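Local atomic coordinates of ankyrin repeat family protein (Enterococcus faecalis, PDB entry 3HRA), a protein that is of unknown function but, as an ankyrin repeat protein built of stacked helical pairs, probably serves as a scaffold for binding other proteins. Residues Leu25-Thr28 / Thr29-Val32; Arg16-Lys19 / Lys20-Ile24; Met182-Ala185 / Asn186-Gly189. All blocks are in the same frame, centred on the assembly; numbering follows the deposited sequence.

Interaction 1 (Leu25-Thr28 / Thr29-Val32)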
loop_
_atom_site.group_PDB
_atom_site.type_symbol
_atom_site.label_atom_id
_atom_site.label_comp_id
_atom_site.label_asym_id
_atom_site.label_seq_id
_atom_site.Cartn_x
_atom_site.Cartn_y
_atom_site.Cartn_z
ATOM N N LEU A 25 19.120 -1.231 -18.072
ATOM C CA LEU A 25 18.213 -2.372 -18.183
ATOM C C LEU A 25 18.334 -3.070 -19.543
ATOM O O LEU A 25 17.882 -4.209 -19.715
ATOM C CB LEU A 25 16.766 -1.935 -17.940
ATOM C CG LEU A 25 16.437 -1.548 -16.501
ATOM C CD1 LEU A 25 14.992 -1.110 -16.362
ATOM C CD2 LEU A 25 16.754 -2.719 -15.548
ATOM N N GLN A 26 18.963 -2.398 -20.504
ATOM C CA GLN A 26 19.189 -2.999 -21.824
ATOM C C GLN A 26 20.201 -4.154 -21.722
ATOM O O GLN A 26 20.243 -5.034 -22.577
ATOM C CB GLN A 26 19.647 -1.934 -22.829
ATOM C CG GLN A 26 19.766 -2.412 -24.272
ATOM C CD GLN A 26 21.169 -2.913 -24.644
ATOM O OE1 GLN A 26 21.391 -3.376 -25.767
ATOM N NE2 GLN A 26 22.113 -2.817 -23.716
ATOM N N ASP A 27 20.998 -4.141 -20.657
ATOM C CA ASP A 27 21.926 -5.228 -20.341
ATOM C C ASP A 27 21.152 -6.401 -19.751
ATOM O O ASP A 27 20.681 -6.345 -18.606
ATOM C CB ASP A 27 22.997 -4.724 -19.364
ATOM C CG ASP A 27 23.849 -5.850 -18.771
ATOM O OD1 ASP A 27 23.839 -6.979 -19.308
ATOM O OD2 ASP A 27 24.529 -5.598 -17.752
ATOM N N THR A 28 21.020 -7.466 -20.551
ATOM C CA THR A 28 20.171 -8.610 -20.212
ATOM C C THR A 28 20.696 -9.409 -19.024
ATOM O O THR A 28 19.974 -10.228 -18.470
ATOM C CB THR A 28 20.021 -9.582 -21.412
ATOM O OG1 THR A 28 21.308 -10.087 -21.787
ATOM C CG2 THR A 28 19.407 -8.873 -22.600
ATOM N N THR A 29 21.960 -9.181 -18.670
ATOM C CA THR A 29 22.607 -9.888 -17.565
ATOM C C THR A 29 22.441 -9.151 -16.240
ATOM O O THR A 29 22.755 -9.703 -15.186
ATOM C CB THR A 29 24.129 -10.115 -17.822
ATOM O OG1 THR A 29 24.850 -8.876 -17.711
ATOM C CG2 THR A 29 24.373 -10.714 -19.210
ATOM N N TYR A 30 21.949 -7.911 -16.281
ATOM C CA TYR A 30 21.891 -7.097 -15.057
ATOM C C TYR A 30 20.921 -7.652 -13.988
ATOM O O TYR A 30 19.768 -7.973 -14.277
ATOM C CB TYR A 30 21.564 -5.617 -15.358
ATOM C CG TYR A 30 22.068 -4.697 -14.267
ATOM C CD1 TYR A 30 23.298 -4.064 -14.389
ATOM C CD2 TYR A 30 21.337 -4.496 -13.094
ATOM C CE1 TYR A 30 23.774 -3.232 -13.394
ATOM C CE2 TYR A 30 21.816 -3.680 -12.086
ATOM C CZ TYR A 30 23.033 -3.053 -12.242
ATOM O OH TYR A 30 23.526 -2.235 -11.247
ATOM N N GLN A 31 21.402 -7.757 -12.751
ATOM C CA GLN A 31 20.569 -8.199 -11.639
ATOM C C GLN A 31 19.812 -6.983 -11.096
ATOM O O GLN A 31 20.391 -6.133 -10.406
ATOM C CB GLN A 31 21.449 -8.796 -10.537
ATOM C CG GLN A 31 20.788 -9.932 -9.761
ATOM C CD GLN A 31 19.873 -9.456 -8.650
ATOM O OE1 GLN A 31 18.648 -9.307 -8.845
ATOM N NE2 GLN A 31 20.459 -9.217 -7.465
ATOM N N VAL A 32 18.518 -6.895 -11.401
ATOM C CA VAL A 32 17.788 -5.645 -11.151
ATOM C C VAL A 32 17.457 -5.398 -9.673
ATOM O O VAL A 32 17.126 -4.279 -9.275
ATOM C CB VAL A 32 16.483 -5.559 -11.986
ATOM C CG1 VAL A 32 16.800 -5.652 -13.483
ATOM C CG2 VAL A 32 15.496 -6.654 -11.574
#

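Interaction 2 (Arg16-Lys19 / Lys20-Ile24)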
loop_
_atom_site.group_PDB
_atom_site.type_symbol
_atom_site.label_atom_id
_atom_site.label_comp_id
_atom_site.label_asym_id
_atom_site.label_seq_id
_atom_site.Cartn_x
_atom_site.Cartn_y
_atom_site.Cartn_z
ATOM N N ARG A 16 17.218 9.733 -10.060
ATOM C CA ARG A 16 15.947 9.985 -10.736
ATOM C C ARG A 16 16.158 10.038 -12.236
ATOM O O ARG A 16 15.463 10.785 -12.934
ATOM C CB ARG A 16 15.357 11.315 -10.269
ATOM C CG ARG A 16 15.586 11.602 -8.784
ATOM C CD ARG A 16 14.668 10.768 -7.898
ATOM N NE ARG A 16 13.263 10.981 -8.242
ATOM C CZ ARG A 16 12.484 11.943 -7.750
ATOM N NH1 ARG A 16 12.949 12.824 -6.863
ATOM N NH2 ARG A 16 11.231 12.047 -8.176
ATOM N N ASP A 17 17.119 9.245 -12.719
ATOM C CA ASP A 17 17.597 9.357 -14.092
ATOM C C ASP A 17 16.971 8.260 -14.945
ATOM O O ASP A 17 17.524 7.171 -15.103
ATOM C CB ASP A 17 19.128 9.298 -14.122
ATOM C CG ASP A 17 19.710 9.704 -15.481
ATOM O OD1 ASP A 17 18.976 9.664 -16.491
ATOM O OD2 ASP A 17 20.906 10.063 -15.535
ATOM N N THR A 18 15.795 8.567 -15.477
ATOM C CA THR A 18 15.002 7.597 -16.225
ATOM C C THR A 18 15.789 7.024 -17.421
ATOM O O THR A 18 15.776 5.814 -17.671
ATOM C CB THR A 18 13.724 8.267 -16.728
ATOM O OG1 THR A 18 13.012 8.795 -15.600
ATOM C CG2 THR A 18 12.853 7.269 -17.477
ATOM N N LYS A 19 16.459 7.897 -18.164
ATOM C CA LYS A 19 17.216 7.454 -19.337
ATOM C C LYS A 19 18.373 6.532 -18.955
ATOM O O LYS A 19 18.612 5.524 -19.624
ATOM C CB LYS A 19 17.714 8.651 -20.147
ATOM C CG LYS A 19 16.582 9.480 -20.734
ATOM C CD LYS A 19 17.122 10.657 -21.547
ATOM C CE LYS A 19 16.228 11.881 -21.374
ATOM N NZ LYS A 19 14.786 11.511 -21.391
ATOM N N LYS A 20 19.090 6.868 -17.885
ATOM C CA LYS A 20 20.167 5.996 -17.387
ATOM C C LYS A 20 19.641 4.638 -16.914
ATOM O O LYS A 20 20.270 3.610 -17.158
ATOM C CB LYS A 20 20.944 6.684 -16.251
ATOM C CG LYS A 20 22.205 5.935 -15.788
ATOM C CD LYS A 20 23.220 5.803 -16.922
ATOM C CE LYS A 20 24.501 5.138 -16.430
ATOM N NZ LYS A 20 25.600 5.177 -17.434
ATOM N N VAL A 21 18.499 4.630 -16.226
ATOM C CA VAL A 21 17.835 3.381 -15.843
ATOM C C VAL A 21 17.564 2.487 -17.047
ATOM O O VAL A 21 17.908 1.307 -17.036
ATOM C CB VAL A 21 16.525 3.628 -15.079
ATOM C CG1 VAL A 21 15.717 2.320 -14.990
ATOM C CG2 VAL A 21 16.832 4.151 -13.711
ATOM N N LYS A 22 16.987 3.059 -18.100
ATOM C CA LYS A 22 16.646 2.282 -19.285
ATOM C C LYS A 22 17.893 1.791 -20.005
ATOM O O LYS A 22 17.895 0.685 -20.533
ATOM C CB LYS A 22 15.738 3.083 -20.217
ATOM C CG LYS A 22 14.364 3.264 -19.644
ATOM C CD LYS A 22 13.471 4.160 -20.497
ATOM C CE LYS A 22 12.016 4.017 -20.080
ATOM N NZ LYS A 22 11.082 4.694 -21.031
ATOM N N GLU A 23 18.938 2.620 -20.019
ATOM C CA GLU A 23 20.233 2.238 -20.566
ATOM C C GLU A 23 20.764 0.989 -19.869
ATOM O O GLU A 23 21.184 0.044 -20.522
ATOM C CB GLU A 23 21.253 3.387 -20.435
ATOM C CG GLU A 23 22.695 2.971 -20.746
ATOM C CD GLU A 23 23.737 3.872 -20.075
ATOM O OE1 GLU A 23 23.818 5.041 -20.479
ATOM O OE2 GLU A 23 24.479 3.409 -19.156
ATOM N N ILE A 24 20.754 0.994 -18.538
ATOM C CA ILE A 24 21.278 -0.144 -17.792
ATOM C C ILE A 24 20.435 -1.399 -18.013
ATOM O O ILE A 24 20.968 -2.497 -18.145
ATOM C CB ILE A 24 21.377 0.167 -16.288
ATOM C CG1 ILE A 24 22.434 1.257 -16.036
ATOM C CG2 ILE A 24 21.697 -1.107 -15.497
ATOM C CD1 ILE A 24 22.331 1.888 -14.654
#

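Interaction 3 (Met182-Ala185 / Asn186-Gly189)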
loop_
_atom_site.group_PDB
_atom_site.type_symbol
_atom_site.label_atom_id
_atom_site.label_comp_id
_atom_site.label_asym_id
_atom_site.label_seq_id
_atom_site.Cartn_x
_atom_site.Cartn_y
_atom_site.Cartn_z
ATOM N N MET A 182 -17.871 1.223 15.131
ATOM C CA MET A 182 -19.011 1.948 15.685
ATOM C C MET A 182 -18.665 2.555 17.044
ATOM O O MET A 182 -19.041 3.686 17.341
ATOM C CB MET A 182 -20.201 0.992 15.825
ATOM C CG MET A 182 -21.533 1.658 16.056
ATOM S SD MET A 182 -22.907 0.479 15.945
ATOM C CE MET A 182 -23.065 0.253 14.176
ATOM N N ASP A 183 -17.945 1.793 17.864
ATOM C CA ASP A 183 -17.485 2.265 19.177
ATOM C C ASP A 183 -16.647 3.527 19.053
ATOM O O ASP A 183 -16.882 4.501 19.776
ATOM C CB ASP A 183 -16.659 1.183 19.898
ATOM C CG ASP A 183 -17.505 0.031 20.393
ATOM O OD1 ASP A 183 -18.704 0.258 20.690
ATOM O OD2 ASP A 183 -16.969 -1.106 20.480
ATOM N N TYR A 184 -15.677 3.519 18.135
ATOM C CA TYR A 184 -14.793 4.667 17.965
ATOM C C TYR A 184 -15.549 5.901 17.462
ATOM O O TYR A 184 -15.348 7.001 17.969
ATOM C CB TYR A 184 -13.620 4.343 17.022
ATOM C CG TYR A 184 -12.541 3.492 17.663
ATOM C CD1 TYR A 184 -11.697 4.024 18.629
ATOM C CD2 TYR A 184 -12.356 2.166 17.286
ATOM C CE1 TYR A 184 -10.700 3.254 19.219
ATOM C CE2 TYR A 184 -11.348 1.385 17.862
ATOM C CZ TYR A 184 -10.536 1.939 18.832
ATOM O OH TYR A 184 -9.547 1.186 19.424
ATOM N N ALA A 185 -16.398 5.721 16.455
ATOM C CA ALA A 185 -17.138 6.845 15.895
ATOM C C ALA A 185 -18.013 7.491 16.963
ATOM O O ALA A 185 -18.083 8.710 17.072
ATOM C CB ALA A 185 -17.988 6.395 14.714
ATOM N N ASN A 186 -18.685 6.655 17.744
ATOM C CA ASN A 186 -19.508 7.128 18.846
ATOM C C ASN A 186 -18.709 7.910 19.912
ATOM O O ASN A 186 -19.125 8.997 20.337
ATOM C CB ASN A 186 -20.251 5.950 19.481
ATOM C CG ASN A 186 -21.265 6.389 20.506
ATOM O OD1 ASN A 186 -21.198 5.989 21.666
ATOM N ND2 ASN A 186 -22.193 7.232 20.089
ATOM N N GLN A 187 -17.579 7.352 20.340
ATOM C CA GLN A 187 -16.714 7.989 21.341
ATOM C C GLN A 187 -16.195 9.348 20.882
ATOM O O GLN A 187 -16.072 10.280 21.683
ATOM C CB GLN A 187 -15.520 7.087 21.677
ATOM C CG GLN A 187 -15.874 5.856 22.509
ATOM C CD GLN A 187 -14.740 4.821 22.546
ATOM O OE1 GLN A 187 -14.960 3.669 22.922
ATOM N NE2 GLN A 187 -13.531 5.230 22.150
ATOM N N LYS A 188 -15.901 9.459 19.593
ATOM C CA LYS A 188 -15.239 10.645 19.066
ATOM C C LYS A 188 -16.239 11.689 18.591
ATOM O O LYS A 188 -15.867 12.797 18.222
ATOM C CB LYS A 188 -14.312 10.245 17.934
ATOM C CG LYS A 188 -13.253 9.250 18.382
ATOM C CD LYS A 188 -12.159 9.099 17.374
ATOM C CE LYS A 188 -11.137 8.091 17.886
ATOM N NZ LYS A 188 -10.896 8.225 19.365
ATOM N N GLY A 189 -17.513 11.321 18.604
ATOM C CA GLY A 189 -18.564 12.220 18.159
ATOM C C GLY A 189 -18.615 12.362 16.648
ATOM O O GLY A 189 -19.049 13.395 16.145
#

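Interaction 1 (Leu25-Thr28 / Thr29-Val32)
A type I beta turn runs from Asp27 to Tyr30, with Thr28 and Thr29 at its corners, and is closed by the bond from Tyr30 N to Asp27 O at 3.1 Å with an N-H...O angle of 164°. Within this turn the Asp27 carboxylate reaches forward to Thr29 and forms an Asx turn: OD1 takes Thr29 N at 3.0 Å from above the carboxylate plane, and Thr29 OG1 donates to the syn lone pair of the same OD1 at 2.7 Å. Two donors thus grip one oxygen and fix the rotation of the carboxylate. Thr29 can reach it because its hydroxyl sits between its own N and carbonyl carbon (chi1 72°), facing back along the turn. Asp27 OD2 lies at the edge of the Tyr30 ring, in its plane, 3.9 Å from CD1. Further in, the two ends of the stretch 25-32 meet: Leu25 CD2 touches Val32 CG1 at 3.6 Å, the two side chains crossing at about a right angle. This reversal carries the chain out of helix 18-25 towards helix 42-49. Leu25 packs on Leu9 of helix 8-14 and on Ala57 and Leu58 of helix 52-60, Val32 also rests on Leu9, and Tyr30 OH bonds to Leu9 N at the start of helix 8-14.

Interaction 2 (Arg16-Lys19 / Lys20-Ile24)
The Asp17 carboxylate reaches over the first turn of the helix and meets Lys20 on two fronts. OD1 accepts the bond from Lys20 N at 3.1 Å, nearly straight at 166°, while the carboxyl carbon CG lies 3.4 Å from Lys20 CB. The amide comes from above the carboxylate plane, 68° out of it, so the flat group presents a face to the backbone N-H and to the CB beside it. With CG anti to the backbone N (chi1 -168°), Asp17 carries its carboxylate forward to that amide. Lys20 itself turns aside: its chain bends at chi2 and then runs extended, bringing NZ to Glu23 OE2, a salt bridge of 2.7 Å met on the syn side of the carboxylate. Glu23 OE2 also accepts from Tyr4 OH, which gives this oxygen a second partner. Asp17 is the N-cap of helix 18-25, which follows helix 8-14 at the N-terminal end of the ankyrin stack, and its negative charge would favourably face the positive end of the helix dipole. Arg16, with positive phi, ends the preceding helix 8-14 in a Schellman motif, so one helix stops and the next is capped at adjacent residues. Backbone bonds take over from the cap: Val21 N reaches Asp17 O at 2.9 Å, and Lys22 N reaches Thr18 O at 3.0 Å. Val21 CG2 approaches Asp17 O to 3.4 Å, and the buried Val21 packs on Ala12 and Ile54. The Lys22 chain passes Thr18 O with its CG at 3.5 Å and extends to a salt bridge between Lys22 NZ and Glu53 OE1.

Interaction 3 (Met182-Ala185 / Asn186-Gly189)
Tyr184 lies beside Lys188 and Gln187 on the last turns of helix 181-188, the last but one helix of this ankyrin repeat protein, which ends in a Schellman motif at Gly189. The Tyr184 ring and the Lys188 chain point the same way, with CE of Lys188 4.2 Å from CD1 of Tyr184 in an oblique approach. Lys188 CG sits beside its own backbone N (chi1 -59°), which lays the methylene over the preceding turn, 3.1 Å from Tyr184 O. That carbonyl also accepts from Lys188 N at 3.0 Å, though the N-H...O angle has fallen to 143° at this last turn. Gln187 is similarly set over Asp183, whose carbonyl O lies 3.2 Å from Gln187 CG and takes the bond from Gln187 N. One residue before Gln187, Asn186 N is bonded to Met182 O at 3.0 Å. Outside this shell, Tyr184 is buried against Ile145 and Val148 of helix 143-149, and its hydroxyl is held by Asp175, which fixes the far end of the ring. The Ala185 side chain touches Val148 and also Ile193 and Ser194 of helix 191-198. Asp183 OD2 bonds to Thr180 N just before the helix, a side-chain bond back to its N-terminal end. At the other end, Gly189 takes up positive phi (75°), and its N makes a weak 3.3 Å bond to Asn186 O.

From the N terminus the chain first meets interaction 2, where helix 8-14 gives way to helix 18-25, and then interaction 1, where that helix gives way to the loop leading to helix 42-49. All three join contiguous segments, so none closes a long loop, and they lie in series along the chain without nesting or crossing. With the N-cap Asp17 in one and Leu25 opening the other, interactions 2 and 1 frame both ends of helix 18-25. They touch directly, Tyr30 CD1 meeting Ile24 CG2 at 3.5 Å. Interaction 3 follows on the opposite side of the chain's centre, its centre about 50 Å from that of interaction 2, and joins helix 181-188 to the turn before helix 191-198.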